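Local coordinates for RagB/SusD domain protein (Flavobacterium johnsoniae, PDB 5J90) that binds chitin and, as a SusD-like protein, probably captures the polysaccharide at the outer membrane for uptake, at residues 337-341 with 420-424; 353-358 with 404-408; 413-417 with 504-508. All blocks are in the same frame, centred on the assembly; numbering follows the deposited sequence.

Interaction 1: 337-341 with 420-424; sequences FLRAE and IITQK
Phe-337 lays one face of its ring over the backbone turn of 420-424. The nearest ring contact is CD2 to Lys-424 CA at 3.5 Å, while Phe-337 CZ reaches Gln-423 CB at 3.6 Å. The ring is brought there by a first torsion of -64°, which sets CG beside the backbone N and anti to the carbonyl carbon. Of the Gln-423 side chain, CB does the touching; its backbone carbonyl also lies near the ring. The chain then bends at chi2 and carries the amide away to Tyr-376 and Arg-282. Lys-424 runs past Phe-337 in the opposite sense, its CB, CG and CD alongside Phe-337 CB, in a fully extended chain with CG anti to the backbone N (chi1 -167°). That reach brings NZ close to Leu-338 CD2 and into a salt bridge with Asp-438. A water between the helices gathers three polar groups: it accepts from Lys-424 NZ (2.9 Å) and donates to Glu-341 OE1 (2.7 Å) and Phe-337 O (3.1 Å). It thus links Lys-424 to Glu-341, whose OE2 is held in salt bridges by Arg-441 and Arg-345. Ile-420 sets CG2 against Phe-337 O and CD1 against Ala-340 CB (3.8 Å). The segments, antiparallel at 173° with axes 9.9 Å apart, form a buried helix pair of the helical SusD-like fold, joining helices 332-344 and 413-428. Helix 353-368 packs on this pair through Leu-356 and Tyr-357; Leu-208 and Met-212 of helix 196-213 touch Leu-338, and Met-212 also touches Glu-341.

Interaction 2: 353-358 with 404-408; sequences AQELYE and TVAWD
Trp-407 and Gln-354 mark the closest backbone approach, their CA atoms 6.5 Å apart, where the first turns of helix 353-368 meet an irregular segment, 404-408. The indole carries most of the contact, a loop fastened on the start of a helix by a tryptophan. One face lies against Gln-354, whose CB sits over the five-membered ring of Trp-407 in a CH-pi contact, 3.5 Å from its centroid and nearly along the ring normal. Gln-354 is extended, with CG anti to its backbone N (chi1 -175°), and this draws CG and the amide over the pyrrole side with the amide plane only 14° from that of the indole. The amide is held by a nearly straight bond from Gln-354 NE2 to Glu-358 OE2 (3.0 Å), which meets the carboxylate from above its plane. The same oxygen receives a bond from a water that accepts from Trp-407 N, tying the loop backbone back to the helix. Ala-353 CB touches the far end of the indole at Trp-407 CH2, and Tyr-357 CD2 lies 3.6 Å from Trp-407 CE3, the two aromatic planes inclined at 49°. Beyond the indole, Tyr-357 OH donates to Val-405 O at 2.6 Å, in the carbonyl plane and on a lone pair; Val-405 CG1 flanks the hydroxyl. With an alanine here instead of Trp-407, a gap would probably open beside Ala-353 and Tyr-357, and the Gln-354 amide would lose the flat surface it lies along. Helix 413-428 adjoins the contact, with Lys-416 on Trp-407 and Ile-420 on Tyr-357. Helix 332-344 backs Ala-353 and Leu-356, while helix 373-378 contributes Tyr-376 and Ile-377 beside Val-405 and Glu-358.

Interaction 3: 413-417 with 504-508; sequences NEVKL and NAPNF
Asn-507 and Glu-414 make the direct polar link between the C-terminal tail and the start of helix 413-428. Asn-507 ND2 donates to Glu-414 OE1 at 3.0 Å, nearly straight at 174° and in the amide plane, using the syn lone pair of the carboxylate. The Glu-414 chain bends at chi2 (-71°), turning its carboxylate to the tail with its plane 41° from that of the amide. Glu-414 OE1 also bonds to Tyr-444 OH and Asn-507 ND2 also donates to Thr-442 O, so each has a second partner. Water bridges reinforce the link: one water donates to Glu-414 OE2 at 2.7 Å and accepts from Asn-507 N. Another water donates to Glu-414 OE2 at 2.6 Å but takes only a weak bond from Phe-508 N. This carboxylate oxygen also stands at the edge of the Phe-508 ring, near its plane. Apolar contacts gather round the same terminal ring. Asn-413 CB lies over one face of Phe-508 in a CH-pi contact, 3.8 Å from the centroid. Leu-417 CD2 approaches Phe-508 CE1 at 3.9 Å and also packs on the Asn-507 amide. The arrangement is a C-terminal tail docked at the surface on a helix start. Helix 332-344 adds Leu-344 beside Phe-508, and farther up the tail Asn-504 bonds to Lys-488 of the second subunit, on its helix 479-489.

How the interactions relate
Helix 413-428 is shared by interactions 1 and 3, whose centres are about 12 Å apart, and its Lys-416 and Ile-420 touch interaction 2. Leu-417 CD1 meets Glu-341 CD at 3.5 Å between interactions 3 and 1. Interaction 2 lies about 9 Å from interaction 1, centre to centre, and its chain loop is nested within the one that interaction 1 closes. There Phe-337 CE1 packs on Tyr-357 O and Gln-423 CG on Tyr-357 OH, both at 3.5 Å. Interactions 2 and 3, about 16 Å apart between centres, meet where Trp-407 CZ2 packs on Lys-416 CD at 3.7 Å. All three lie on one side of the chain's centre.

Interaction 1: 337-341 with 420-424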
loop_
_atom_site.group_PDB
_atom_site.type_symbol
_atom_site.label_atom_id
_atom_site.label_comp_id
_atom_site.label_asym_id
_atom_site.label_seq_id
_atom_site.Cartn_x
_atom_site.Cartn_y
_atom_site.Cartn_z
ATOM N N PHE A 337 -22.260 -10.335 9.406
ATOM C CA PHE A 337 -21.482 -10.360 8.171
ATOM C C PHE A 337 -19.981 -10.239 8.440
ATOM O O PHE A 337 -19.169 -10.797 7.697
ATOM C CB PHE A 337 -21.965 -9.285 7.194
ATOM C CG PHE A 337 -23.389 -9.489 6.726
ATOM C CD1 PHE A 337 -23.782 -10.697 6.155
ATOM C CD2 PHE A 337 -24.334 -8.487 6.873
ATOM C CE1 PHE A 337 -25.103 -10.892 5.729
ATOM C CE2 PHE A 337 -25.646 -8.683 6.451
ATOM C CZ PHE A 337 -26.023 -9.880 5.875
ATOM N N LEU A 338 -19.618 -9.537 9.512
ATOM C CA LEU A 338 -18.225 -9.498 9.939
ATOM C C LEU A 338 -17.791 -10.892 10.391
ATOM O O LEU A 338 -16.730 -11.375 9.991
ATOM C CB LEU A 338 -18.045 -8.493 11.076
ATOM C CG LEU A 338 -17.978 -7.039 10.614
ATOM C CD1 LEU A 338 -18.195 -6.129 11.795
ATOM C CD2 LEU A 338 -16.628 -6.764 9.963
ATOM N N ARG A 339 -18.615 -11.537 11.214
ATOM C CA ARG A 339 -18.303 -12.890 11.670
ATOM C C ARG A 339 -18.269 -13.883 10.510
ATOM O O ARG A 339 -17.422 -14.779 10.492
ATOM C CB ARG A 339 -19.286 -13.345 12.749
ATOM C CG ARG A 339 -19.144 -12.594 14.076
ATOM C CD ARG A 339 -20.375 -12.815 14.963
ATOM N NE ARG A 339 -20.444 -14.185 15.431
ATOM C CZ ARG A 339 -21.538 -14.785 15.892
ATOM N NH1 ARG A 339 -22.720 -14.166 15.946
ATOM N NH2 ARG A 339 -21.447 -16.033 16.297
ATOM N N ALA A 340 -19.161 -13.720 9.535
ATOM C CA ALA A 340 -19.172 -14.591 8.364
ATOM C C ALA A 340 -17.852 -14.505 7.608
ATOM O O ALA A 340 -17.267 -15.528 7.243
ATOM C CB ALA A 340 -20.348 -14.257 7.442
ATOM N N GLU A 341 -17.370 -13.285 7.370
ATOM C CA GLU A 341 -16.085 -13.120 6.710
ATOM C C GLU A 341 -14.949 -13.695 7.567
ATOM O O GLU A 341 -14.040 -14.352 7.048
ATOM C CB GLU A 341 -15.817 -11.652 6.398
ATOM C CG GLU A 341 -14.436 -11.476 5.774
ATOM C CD GLU A 341 -14.131 -10.073 5.289
ATOM O OE1 GLU A 341 -14.999 -9.177 5.351
ATOM O OE2 GLU A 341 -12.985 -9.882 4.826
ATOM N N ILE A 420 -21.265 -12.136 0.853
ATOM C CA ILE A 420 -21.297 -11.543 2.187
ATOM C C ILE A 420 -21.310 -10.013 2.144
ATOM O O ILE A 420 -22.148 -9.361 2.782
ATOM C CB ILE A 420 -20.105 -12.038 3.028
ATOM C CG1 ILE A 420 -20.284 -13.525 3.345
ATOM C CG2 ILE A 420 -19.978 -11.227 4.307
ATOM C CD1 ILE A 420 -19.016 -14.202 3.875
ATOM N N ILE A 421 -20.392 -9.436 1.379
ATOM C CA ILE A 421 -20.291 -7.980 1.328
ATOM C C ILE A 421 -21.499 -7.359 0.613
ATOM O O ILE A 421 -21.945 -6.274 0.983
ATOM C CB ILE A 421 -18.964 -7.518 0.684
ATOM C CG1 ILE A 421 -17.753 -8.073 1.458
ATOM C CG2 ILE A 421 -18.906 -5.993 0.615
ATOM C CD1 ILE A 421 -17.695 -7.667 2.913
ATOM N N THR A 422 -22.046 -8.040 -0.396
ATOM C CA THR A 422 -23.251 -7.526 -1.060
ATOM C C THR A 422 -24.400 -7.411 -0.054
ATOM O O THR A 422 -25.072 -6.378 0.022
ATOM C CB THR A 422 -23.680 -8.429 -2.236
ATOM O OG1 THR A 422 -22.667 -8.403 -3.248
ATOM C CG2 THR A 422 -24.999 -7.953 -2.843
ATOM N N GLN A 423 -24.603 -8.459 0.737
ATOM C CA GLN A 423 -25.679 -8.442 1.726
ATOM C C GLN A 423 -25.398 -7.442 2.847
ATOM O O GLN A 423 -26.307 -6.780 3.356
ATOM C CB GLN A 423 -25.945 -9.852 2.246
ATOM C CG GLN A 423 -26.649 -10.714 1.197
ATOM C CD GLN A 423 -27.986 -10.124 0.763
ATOM O OE1 GLN A 423 -28.754 -9.619 1.585
ATOM N NE2 GLN A 423 -28.270 -10.189 -0.538
ATOM N N LYS A 424 -24.127 -7.306 3.204
ATOM C CA LYS A 424 -23.705 -6.328 4.195
ATOM C C LYS A 424 -24.005 -4.909 3.696
ATOM O O LYS A 424 -24.544 -4.062 4.430
ATOM C CB LYS A 424 -22.204 -6.519 4.416
ATOM C CG LYS A 424 -21.620 -5.822 5.608
ATOM C CD LYS A 424 -20.137 -6.211 5.687
ATOM C CE LYS A 424 -19.448 -5.570 6.854
ATOM N NZ LYS A 424 -17.972 -5.664 6.649
HETATM O O HOH W 1 -17.334 -8.519 6.626
#

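Interaction 2: 353-358 with 404-408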
loop_
_atom_site.group_PDB
_atom_site.type_symbol
_atom_site.label_atom_id
_atom_site.label_comp_id
_atom_site.label_asym_id
_atom_site.label_seq_id
_atom_site.Cartn_x
_atom_site.Cartn_y
_atom_site.Cartn_z
ATOM N N ALA A 353 -19.409 -19.887 8.081
ATOM C CA ALA A 353 -19.656 -18.744 7.204
ATOM C C ALA A 353 -21.093 -18.736 6.677
ATOM O O ALA A 353 -21.749 -17.689 6.658
ATOM C CB ALA A 353 -18.657 -18.723 6.057
ATOM N N GLN A 354 -21.596 -19.901 6.265
ATOM C CA GLN A 354 -22.956 -19.953 5.730
ATOM C C GLN A 354 -23.997 -19.590 6.786
ATOM O O GLN A 354 -24.904 -18.799 6.505
ATOM C CB GLN A 354 -23.316 -21.308 5.109
ATOM C CG GLN A 354 -24.716 -21.254 4.455
ATOM C CD GLN A 354 -25.202 -22.578 3.889
ATOM O OE1 GLN A 354 -24.499 -23.587 3.925
ATOM N NE2 GLN A 354 -26.424 -22.577 3.369
ATOM N N GLU A 355 -23.853 -20.141 7.990
ATOM C CA GLU A 355 -24.817 -19.880 9.066
ATOM C C GLU A 355 -24.868 -18.394 9.392
ATOM O O GLU A 355 -25.942 -17.814 9.587
ATOM C CB GLU A 355 -24.438 -20.643 10.342
ATOM C CG GLU A 355 -24.605 -22.154 10.293
ATOM C CD GLU A 355 -24.042 -22.837 11.536
ATOM O OE1 GLU A 355 -23.134 -22.269 12.194
ATOM O OE2 GLU A 355 -24.514 -23.951 11.859
ATOM N N LEU A 356 -23.692 -17.775 9.461
ATOM C CA LEU A 356 -23.569 -16.377 9.854
ATOM C C LEU A 356 -24.096 -15.448 8.762
ATOM O O LEU A 356 -24.788 -14.469 9.054
ATOM C CB LEU A 356 -22.111 -16.072 10.200
ATOM C CG LEU A 356 -21.671 -16.771 11.489
ATOM C CD1 LEU A 356 -20.150 -16.817 11.583
ATOM C CD2 LEU A 356 -22.261 -16.085 12.711
ATOM N N TYR A 357 -23.808 -15.778 7.506
ATOM C CA TYR A 357 -24.349 -15.057 6.353
ATOM C C TYR A 357 -25.871 -15.061 6.379
ATOM O O TYR A 357 -26.510 -14.010 6.252
ATOM C CB TYR A 357 -23.839 -15.720 5.077
ATOM C CG TYR A 357 -24.401 -15.234 3.757
ATOM C CD1 TYR A 357 -24.090 -13.963 3.257
ATOM C CD2 TYR A 357 -25.193 -16.070 2.969
ATOM C CE1 TYR A 357 -24.562 -13.534 2.028
ATOM C CE2 TYR A 357 -25.674 -15.647 1.734
ATOM C CZ TYR A 357 -25.348 -14.374 1.265
ATOM O OH TYR A 357 -25.790 -13.934 0.044
ATOM N N GLU A 358 -26.456 -16.242 6.554
ATOM C CA GLU A 358 -27.910 -16.344 6.514
ATOM C C GLU A 358 -28.544 -15.664 7.726
ATOM O O GLU A 358 -29.622 -15.065 7.615
ATOM C CB GLU A 358 -28.341 -17.811 6.386
ATOM C CG GLU A 358 -27.901 -18.420 5.062
ATOM C CD GLU A 358 -28.441 -19.818 4.815
ATOM O OE1 GLU A 358 -29.011 -20.429 5.750
ATOM O OE2 GLU A 358 -28.284 -20.288 3.671
ATOM N N THR A 404 -25.644 -14.379 -7.096
ATOM C CA THR A 404 -26.943 -14.642 -6.496
ATOM C C THR A 404 -26.854 -14.550 -4.977
ATOM O O THR A 404 -25.765 -14.455 -4.404
ATOM C CB THR A 404 -27.451 -16.049 -6.852
ATOM O OG1 THR A 404 -26.540 -17.017 -6.328
ATOM C CG2 THR A 404 -27.555 -16.214 -8.356
ATOM N N VAL A 405 -28.002 -14.612 -4.316
ATOM C CA VAL A 405 -28.028 -14.577 -2.864
ATOM C C VAL A 405 -27.606 -15.911 -2.251
ATOM O O VAL A 405 -26.830 -15.940 -1.299
ATOM C CB VAL A 405 -29.422 -14.190 -2.324
ATOM C CG1 VAL A 405 -29.423 -14.248 -0.806
ATOM C CG2 VAL A 405 -29.815 -12.797 -2.791
ATOM N N ALA A 406 -28.114 -17.017 -2.799
ATOM C CA ALA A 406 -27.949 -18.331 -2.180
ATOM C C ALA A 406 -26.495 -18.721 -1.939
ATOM O O ALA A 406 -25.645 -18.570 -2.819
ATOM C CB ALA A 406 -28.645 -19.407 -3.020
ATOM N N TRP A 407 -26.231 -19.238 -0.746
ATOM C CA TRP A 407 -24.908 -19.749 -0.422
ATOM C C TRP A 407 -24.610 -20.992 -1.242
ATOM O O TRP A 407 -25.459 -21.875 -1.396
ATOM C CB TRP A 407 -24.809 -20.089 1.061
ATOM C CG TRP A 407 -23.404 -20.370 1.502
ATOM C CD1 TRP A 407 -22.812 -21.593 1.658
ATOM C CD2 TRP A 407 -22.409 -19.396 1.831
ATOM N NE1 TRP A 407 -21.505 -21.436 2.066
ATOM C CE2 TRP A 407 -21.240 -20.097 2.188
ATOM C CE3 TRP A 407 -22.399 -17.999 1.869
ATOM C CZ2 TRP A 407 -20.071 -19.445 2.570
ATOM C CZ3 TRP A 407 -21.235 -17.352 2.250
ATOM C CH2 TRP A 407 -20.092 -18.076 2.599
ATOM N N ASP A 408 -23.395 -21.054 -1.762
ATOM C CA ASP A 408 -22.894 -22.228 -2.460
ATOM C C ASP A 408 -21.595 -22.636 -1.781
ATOM O O ASP A 408 -20.597 -21.923 -1.869
ATOM C CB ASP A 408 -22.646 -21.881 -3.928
ATOM C CG ASP A 408 -22.107 -23.054 -4.736
ATOM O OD1 ASP A 408 -21.854 -24.135 -4.161
ATOM O OD2 ASP A 408 -21.929 -22.876 -5.960
HETATM O O HOH W 2 -28.103 -19.037 1.372
#

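Interaction 3: 413-417 with 504-508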
loop_
_atom_site.group_PDB
_atom_site.type_symbol
_atom_site.label_atom_id
_atom_site.label_comp_id
_atom_site.label_asym_id
_atom_site.label_seq_id
_atom_site.Cartn_x
_atom_site.Cartn_y
_atom_site.Cartn_z
ATOM N N ASN A 413 -13.596 -18.581 -2.515
ATOM C CA ASN A 413 -13.582 -17.628 -1.410
ATOM C C ASN A 413 -13.956 -16.220 -1.860
ATOM O O ASN A 413 -14.636 -15.498 -1.125
ATOM C CB ASN A 413 -12.224 -17.624 -0.702
ATOM C CG ASN A 413 -12.009 -18.865 0.143
ATOM O OD1 ASN A 413 -12.966 -19.507 0.574
ATOM N ND2 ASN A 413 -10.751 -19.208 0.385
ATOM N N GLU A 414 -13.519 -15.825 -3.052
ATOM C CA GLU A 414 -13.895 -14.515 -3.587
ATOM C C GLU A 414 -15.397 -14.383 -3.812
ATOM O O GLU A 414 -15.979 -13.345 -3.488
ATOM C CB GLU A 414 -13.133 -14.179 -4.868
ATOM C CG GLU A 414 -11.657 -13.840 -4.640
ATOM C CD GLU A 414 -11.410 -12.500 -3.943
ATOM O OE1 GLU A 414 -12.362 -11.719 -3.699
ATOM O OE2 GLU A 414 -10.233 -12.228 -3.639
ATOM N N VAL A 415 -16.036 -15.418 -4.356
ATOM C CA VAL A 415 -17.476 -15.355 -4.581
ATOM C C VAL A 415 -18.229 -15.370 -3.247
ATOM O O VAL A 415 -19.196 -14.620 -3.077
ATOM C CB VAL A 415 -17.964 -16.468 -5.540
ATOM C CG1 VAL A 415 -19.484 -16.636 -5.447
ATOM C CG2 VAL A 415 -17.549 -16.138 -6.968
ATOM N N LYS A 416 -17.766 -16.183 -2.298
ATOM C CA LYS A 416 -18.346 -16.189 -0.960
ATOM C C LYS A 416 -18.262 -14.801 -0.324
ATOM O O LYS A 416 -19.250 -14.309 0.236
ATOM C CB LYS A 416 -17.665 -17.241 -0.079
ATOM C CG LYS A 416 -18.009 -18.687 -0.476
ATOM C CD LYS A 416 -17.167 -19.702 0.277
ATOM C CE LYS A 416 -17.664 -21.122 -0.013
ATOM N NZ LYS A 416 -16.860 -22.147 0.712
ATOM N N LEU A 417 -17.091 -14.166 -0.430
ATOM C CA LEU A 417 -16.920 -12.834 0.117
ATOM C C LEU A 417 -17.810 -11.834 -0.611
ATOM O O LEU A 417 -18.410 -10.974 0.025
ATOM C CB LEU A 417 -15.451 -12.398 0.058
ATOM C CG LEU A 417 -15.160 -11.032 0.699
ATOM C CD1 LEU A 417 -15.515 -11.027 2.168
ATOM C CD2 LEU A 417 -13.686 -10.648 0.499
ATOM N N ASN A 504 -2.802 -2.216 -1.951
ATOM C CA ASN A 504 -3.051 -2.929 -3.200
ATOM C C ASN A 504 -2.631 -4.393 -3.087
ATOM O O ASN A 504 -1.493 -4.767 -3.399
ATOM C CB ASN A 504 -2.328 -2.274 -4.374
ATOM C CG ASN A 504 -2.683 -2.927 -5.675
ATOM O OD1 ASN A 504 -3.857 -3.056 -6.004
ATOM N ND2 ASN A 504 -1.685 -3.380 -6.412
ATOM N N ALA A 505 -3.564 -5.216 -2.629
ATOM C CA ALA A 505 -3.311 -6.619 -2.308
ATOM C C ALA A 505 -4.629 -7.345 -2.488
ATOM O O ALA A 505 -5.694 -6.728 -2.460
ATOM C CB ALA A 505 -2.831 -6.761 -0.866
ATOM N N PRO A 506 -4.580 -8.668 -2.682
ATOM C CA PRO A 506 -5.834 -9.403 -2.879
ATOM C C PRO A 506 -6.597 -9.609 -1.564
ATOM O O PRO A 506 -6.052 -9.396 -0.476
ATOM C CB PRO A 506 -5.352 -10.743 -3.446
ATOM C CG PRO A 506 -3.999 -10.937 -2.834
ATOM C CD PRO A 506 -3.391 -9.538 -2.779
ATOM N N ASN A 507 -7.847 -10.046 -1.668
ATOM C CA ASN A 507 -8.670 -10.240 -0.478
ATOM C C ASN A 507 -8.239 -11.421 0.382
ATOM O O ASN A 507 -8.519 -11.442 1.576
ATOM C CB ASN A 507 -10.150 -10.408 -0.857
ATOM C CG ASN A 507 -10.793 -9.111 -1.279
ATOM O OD1 ASN A 507 -10.489 -8.049 -0.730
ATOM N ND2 ASN A 507 -11.673 -9.178 -2.267
ATOM N N PHE A 508 -7.558 -12.396 -0.224
ATOM C CA PHE A 508 -7.125 -13.589 0.499
ATOM C C PHE A 508 -5.688 -13.915 0.170
ATOM O O PHE A 508 -5.178 -13.479 -0.865
ATOM C CB PHE A 508 -8.007 -14.793 0.142
ATOM C CG PHE A 508 -9.447 -14.623 0.539
ATOM C CD1 PHE A 508 -10.376 -14.140 -0.365
ATOM C CD2 PHE A 508 -9.865 -14.943 1.818
ATOM C CE1 PHE A 508 -11.697 -13.972 0.004
ATOM C CE2 PHE A 508 -11.197 -14.782 2.189
ATOM C CZ PHE A 508 -12.104 -14.289 1.278
ATOM O OXT PHE A 508 -5.028 -14.636 0.928
HETATM O O HOH W 3 -8.862 -10.061 -4.340
HETATM O O HOH W 4 -8.070 -13.649 -3.371
#